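Local coordinates for outer membrane protein Omp121 (PDB 5FQ8) that probably imports nutrients across the outer membrane of Bacteroides thetaiotaomicron as a TonB-dependent receptor that also binds calcium, at residues G81-V86 / G123-N128; T97-Y102 / F956-E961. All blocks are in the same frame, centred on the assembly; numbering follows the deposited sequence.

Interaction 1: residues G81-V86 / G123-N128; sequences GASNSV and GYDFGN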
# COMPACT_ATOMS: atom_id res chain seq x y z
N GLY B 81 -26.39 7.44 4.02
CA GLY B 81 -25.84 6.14 3.80
C GLY B 81 -25.34 5.44 5.03
O GLY B 81 -24.78 4.35 4.91
N ALA B 82 -25.54 6.00 6.22
CA ALA B 82 -24.97 5.44 7.43
C ALA B 82 -25.79 4.25 7.91
O ALA B 82 -26.83 3.90 7.37
CB ALA B 82 -24.88 6.52 8.49
N SER B 83 -25.29 3.58 8.95
CA SER B 83 -25.90 2.33 9.36
C SER B 83 -27.09 2.55 10.29
O SER B 83 -27.34 3.65 10.77
CB SER B 83 -24.86 1.45 10.05
OG SER B 83 -23.86 1.09 9.14
N ASN B 84 -27.83 1.47 10.53
CA ASN B 84 -28.95 1.46 11.44
C ASN B 84 -28.79 0.33 12.44
O ASN B 84 -28.56 -0.82 12.05
CB ASN B 84 -30.28 1.30 10.71
CG ASN B 84 -30.56 2.44 9.76
OD1 ASN B 84 -30.81 3.57 10.17
ND2 ASN B 84 -30.53 2.14 8.47
N SER B 85 -28.93 0.65 13.70
CA SER B 85 -28.86 -0.34 14.76
C SER B 85 -30.24 -0.87 15.07
O SER B 85 -31.23 -0.14 14.99
CB SER B 85 -28.23 0.26 16.00
OG SER B 85 -28.21 -0.68 17.03
N VAL B 86 -30.32 -2.16 15.39
CA VAL B 86 -31.57 -2.83 15.74
C VAL B 86 -31.22 -3.87 16.78
O VAL B 86 -30.65 -4.91 16.45
CB VAL B 86 -32.25 -3.49 14.53
CG1 VAL B 86 -33.45 -4.26 14.98
CG2 VAL B 86 -32.69 -2.47 13.55
N GLY B 123 -13.56 8.91 12.04
CA GLY B 123 -14.85 8.27 12.18
C GLY B 123 -15.68 8.41 10.93
O GLY B 123 -15.77 9.50 10.34
N TYR B 124 -16.28 7.31 10.50
CA TYR B 124 -17.13 7.31 9.33
C TYR B 124 -17.98 6.05 9.37
O TYR B 124 -17.64 5.09 10.06
CB TYR B 124 -16.31 7.40 8.05
CG TYR B 124 -15.32 6.28 7.80
CD1 TYR B 124 -15.76 5.02 7.43
CD2 TYR B 124 -13.96 6.50 7.89
CE1 TYR B 124 -14.89 4.00 7.19
CE2 TYR B 124 -13.06 5.48 7.63
CZ TYR B 124 -13.54 4.23 7.29
OH TYR B 124 -12.69 3.19 7.02
N ASP B 125 -19.08 6.06 8.65
CA ASP B 125 -20.00 4.93 8.65
C ASP B 125 -20.62 4.84 7.27
O ASP B 125 -21.13 5.84 6.76
CB ASP B 125 -21.08 5.09 9.73
CG ASP B 125 -21.80 3.81 10.01
OD1 ASP B 125 -22.38 3.23 9.06
OD2 ASP B 125 -21.77 3.36 11.17
N PHE B 126 -20.57 3.67 6.66
CA PHE B 126 -20.88 3.54 5.25
C PHE B 126 -22.10 2.67 4.98
O PHE B 126 -22.46 2.50 3.81
CB PHE B 126 -19.67 2.98 4.49
CG PHE B 126 -18.65 4.01 4.11
CD1 PHE B 126 -19.01 5.30 3.83
CD2 PHE B 126 -17.30 3.68 4.06
CE1 PHE B 126 -18.06 6.25 3.47
CE2 PHE B 126 -16.35 4.61 3.71
CZ PHE B 126 -16.73 5.91 3.41
N GLY B 127 -22.73 2.11 6.00
CA GLY B 127 -23.99 1.43 5.83
C GLY B 127 -23.95 0.01 6.37
O GLY B 127 -22.90 -0.54 6.65
N ASN B 128 -25.14 -0.56 6.52
CA ASN B 128 -25.25 -1.96 6.90
C ASN B 128 -26.12 -2.71 5.90
O ASN B 128 -26.83 -2.14 5.08
CB ASN B 128 -25.76 -2.16 8.34
CG ASN B 128 -27.22 -1.84 8.52
OD1 ASN B 128 -27.62 -0.70 8.58
ND2 ASN B 128 -28.03 -2.89 8.67
O HOH W 1 -30.96 -1.97 10.20
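Ser83 and Gly127 bring the two backbones closest, CA to CA 4.1 Å, where 81-84 and 125-128 run about 65° apart; the contact is thus a crossing and not a strand pair. Each segment has its own backbone partner, strand 71-75 for 84-88 and strand 113-115 for 125-128. The carboxylate of Asp125 makes the main side-chain link: Ser83 OG donates to its OD1 at 2.6 Å, on the syn side, and Ser83 N adds a weak bond to OD1 at 2.9 Å. The same OD1 accepts from Gly127 N at 3.3 Å, an Asx turn closed by the Asp125 carboxylate. Gly127 has backbone angles that would bring a CB against the carbonyl O of Phe126. Beyond it, Asn128 OD1 receives Asn84 N at 2.9 Å, the donor 40° out of the carbonyl plane. The CG of Asn128 lies between backbone N and carbonyl carbon (chi1 73°), which swings the amide toward Asn84; its ND2 bonds to Asn111 OD1, and a water links Asn84 O to ND2, weakly at the ND2 end. Because the two backbones pair with other strands, this buried crossing is joined through side chains, with OD1 of Asp125 accepting from both segments.

Interaction 2: residues T97-Y102 / F956-E961; sequences TNQPLY and FGNDLE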
# COMPACT_ATOMS: atom_id res chain seq x y z
N THR B 97 -22.22 -8.96 18.40
CA THR B 97 -23.19 -9.22 17.35
C THR B 97 -24.58 -9.27 17.97
O THR B 97 -25.00 -10.30 18.50
CB THR B 97 -22.88 -10.53 16.65
OG1 THR B 97 -21.51 -10.53 16.22
CG2 THR B 97 -23.80 -10.70 15.46
N ASN B 98 -25.31 -8.16 17.90
CA ASN B 98 -26.64 -8.13 18.49
C ASN B 98 -27.74 -7.81 17.51
O ASN B 98 -28.90 -7.72 17.92
CB ASN B 98 -26.69 -7.11 19.63
CG ASN B 98 -25.78 -7.48 20.76
OD1 ASN B 98 -26.17 -8.17 21.68
ND2 ASN B 98 -24.55 -7.02 20.68
N GLN B 99 -27.44 -7.61 16.24
CA GLN B 99 -28.50 -7.41 15.28
C GLN B 99 -29.27 -8.71 15.11
O GLN B 99 -28.71 -9.79 15.24
CB GLN B 99 -27.93 -6.97 13.95
CG GLN B 99 -26.77 -6.04 14.09
CD GLN B 99 -27.18 -4.71 14.63
OE1 GLN B 99 -27.99 -4.02 14.04
NE2 GLN B 99 -26.62 -4.33 15.75
N PRO B 100 -30.57 -8.62 14.83
CA PRO B 100 -31.34 -9.82 14.50
C PRO B 100 -31.01 -10.35 13.11
O PRO B 100 -30.52 -9.64 12.23
CB PRO B 100 -32.78 -9.33 14.57
CG PRO B 100 -32.68 -7.91 14.22
CD PRO B 100 -31.42 -7.43 14.84
N LEU B 101 -31.30 -11.63 12.93
CA LEU B 101 -31.12 -12.26 11.64
C LEU B 101 -32.19 -11.77 10.68
O LEU B 101 -33.37 -12.08 10.84
CB LEU B 101 -31.20 -13.77 11.79
CG LEU B 101 -31.23 -14.52 10.47
CD1 LEU B 101 -29.95 -14.27 9.73
CD2 LEU B 101 -31.42 -15.98 10.74
N TYR B 102 -31.79 -11.00 9.67
CA TYR B 102 -32.71 -10.61 8.62
C TYR B 102 -32.92 -11.77 7.66
O TYR B 102 -31.96 -12.31 7.12
CB TYR B 102 -32.16 -9.40 7.87
CG TYR B 102 -32.14 -8.11 8.63
CD1 TYR B 102 -31.13 -7.82 9.52
CD2 TYR B 102 -33.12 -7.15 8.42
CE1 TYR B 102 -31.10 -6.63 10.20
CE2 TYR B 102 -33.09 -5.96 9.09
CZ TYR B 102 -32.07 -5.70 9.98
OH TYR B 102 -32.02 -4.51 10.65
N PHE B 956 -18.97 4.83 16.87
CA PHE B 956 -18.41 3.54 17.16
C PHE B 956 -19.35 2.43 16.71
O PHE B 956 -19.37 1.35 17.28
CB PHE B 956 -18.09 3.46 18.65
CG PHE B 956 -17.33 4.65 19.15
CD1 PHE B 956 -15.99 4.77 18.90
CD2 PHE B 956 -17.98 5.67 19.81
CE1 PHE B 956 -15.29 5.86 19.32
CE2 PHE B 956 -17.29 6.77 20.23
CZ PHE B 956 -15.94 6.87 19.99
N GLY B 957 -20.13 2.70 15.68
CA GLY B 957 -20.86 1.65 15.01
C GLY B 957 -22.27 1.43 15.51
O GLY B 957 -22.77 2.10 16.41
N ASN B 958 -22.92 0.46 14.90
CA ASN B 958 -24.33 0.22 15.14
C ASN B 958 -24.58 -0.93 16.09
O ASN B 958 -25.68 -1.45 16.12
CB ASN B 958 -25.02 -0.07 13.82
CG ASN B 958 -24.62 -1.40 13.24
OD1 ASN B 958 -23.52 -1.87 13.46
ND2 ASN B 958 -25.51 -2.01 12.49
N ASP B 959 -23.58 -1.36 16.85
CA ASP B 959 -23.86 -2.41 17.81
C ASP B 959 -23.45 -1.98 19.21
O ASP B 959 -23.56 -0.81 19.57
CB ASP B 959 -23.18 -3.71 17.41
CG ASP B 959 -23.92 -4.91 17.92
OD1 ASP B 959 -23.92 -5.12 19.13
OD2 ASP B 959 -24.54 -5.63 17.12
N LEU B 960 -22.98 -2.93 20.02
CA LEU B 960 -22.70 -2.65 21.42
C LEU B 960 -21.67 -1.54 21.59
O LEU B 960 -21.89 -0.60 22.35
CB LEU B 960 -22.22 -3.92 22.12
CG LEU B 960 -21.89 -3.60 23.56
CD1 LEU B 960 -23.17 -3.35 24.26
CD2 LEU B 960 -21.21 -4.77 24.17
N GLU B 961 -20.54 -1.63 20.90
CA GLU B 961 -19.50 -0.65 21.14
C GLU B 961 -19.95 0.75 20.76
O GLU B 961 -19.36 1.72 21.24
CB GLU B 961 -18.23 -1.00 20.37
CG GLU B 961 -17.51 -2.23 20.89
CD GLU B 961 -16.34 -2.64 20.05
OE1 GLU B 961 -15.80 -1.80 19.31
OE2 GLU B 961 -15.98 -3.83 20.11
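The contact joins the plug domain to the loop that follows barrel strand 928-941 and precedes the short strand 965-966, with Asp959 of that loop reaching Asn98 and Gln99 of the plug. The backbones stay apart, the nearest CA atoms, those of Asn98 and Asp959, being 6.4 Å from each other, and the carboxylate bridges the gap. Its CG stands anti to its own N (chi1 -152°), which directs both oxygens to the plug. Asp959 OD2 takes Asn98 N at 2.8 Å on the syn side, close to the carboxylate plane, while Gln99 NE2 arrives at 2.8 Å from above that plane, 55° out of it, though OD2 lies nearly in the amide plane of Gln99. A bend at chi2 (-69°) folds the Gln99 chain so that NE2 also makes a weak bond to Asn958 O at 3.1 Å. Asn98 ND2 donates to Asp959 OD1 on its syn side, and Leu960 N uses the opposite, anti lone pair. The amide of Asn98 is held at its other end too, by Ser93 N bonded to OD1. With an alanine in place of Asp959, the N-H and the side-chain ND2 of Asn98 would probably both lose their acceptor here, and Gln99 NE2 would be left with its weak bond to Asn958 O. Such hydrogen bonding of plug loops to the barrel's loops is consistent with the plugged-barrel fold of TonB-dependent receptors.

In the fold
The segments alternate along the chain: 81-86, 97-102, 123-128, and only after most of the barrel 956-961. Interaction 1 therefore lies wholly within the plug, whereas interaction 2 joins the plug to a barrel loop. Their centres are 10 Å apart, and strand 84-88 connects them directly. Ser85 OG lies 2.8 Å from Asn958 O, Asn84 O receives a weak bond from Asn958 ND2, and Val86 N probably bonds to Gln99 OE1 (3.3 Å). The loop 956-961 thus meets 81-86 as well as 97-102. The plug's own crossing and its tie to the barrel loop share strand 84-88, which is consistent with a plug held inside the barrel.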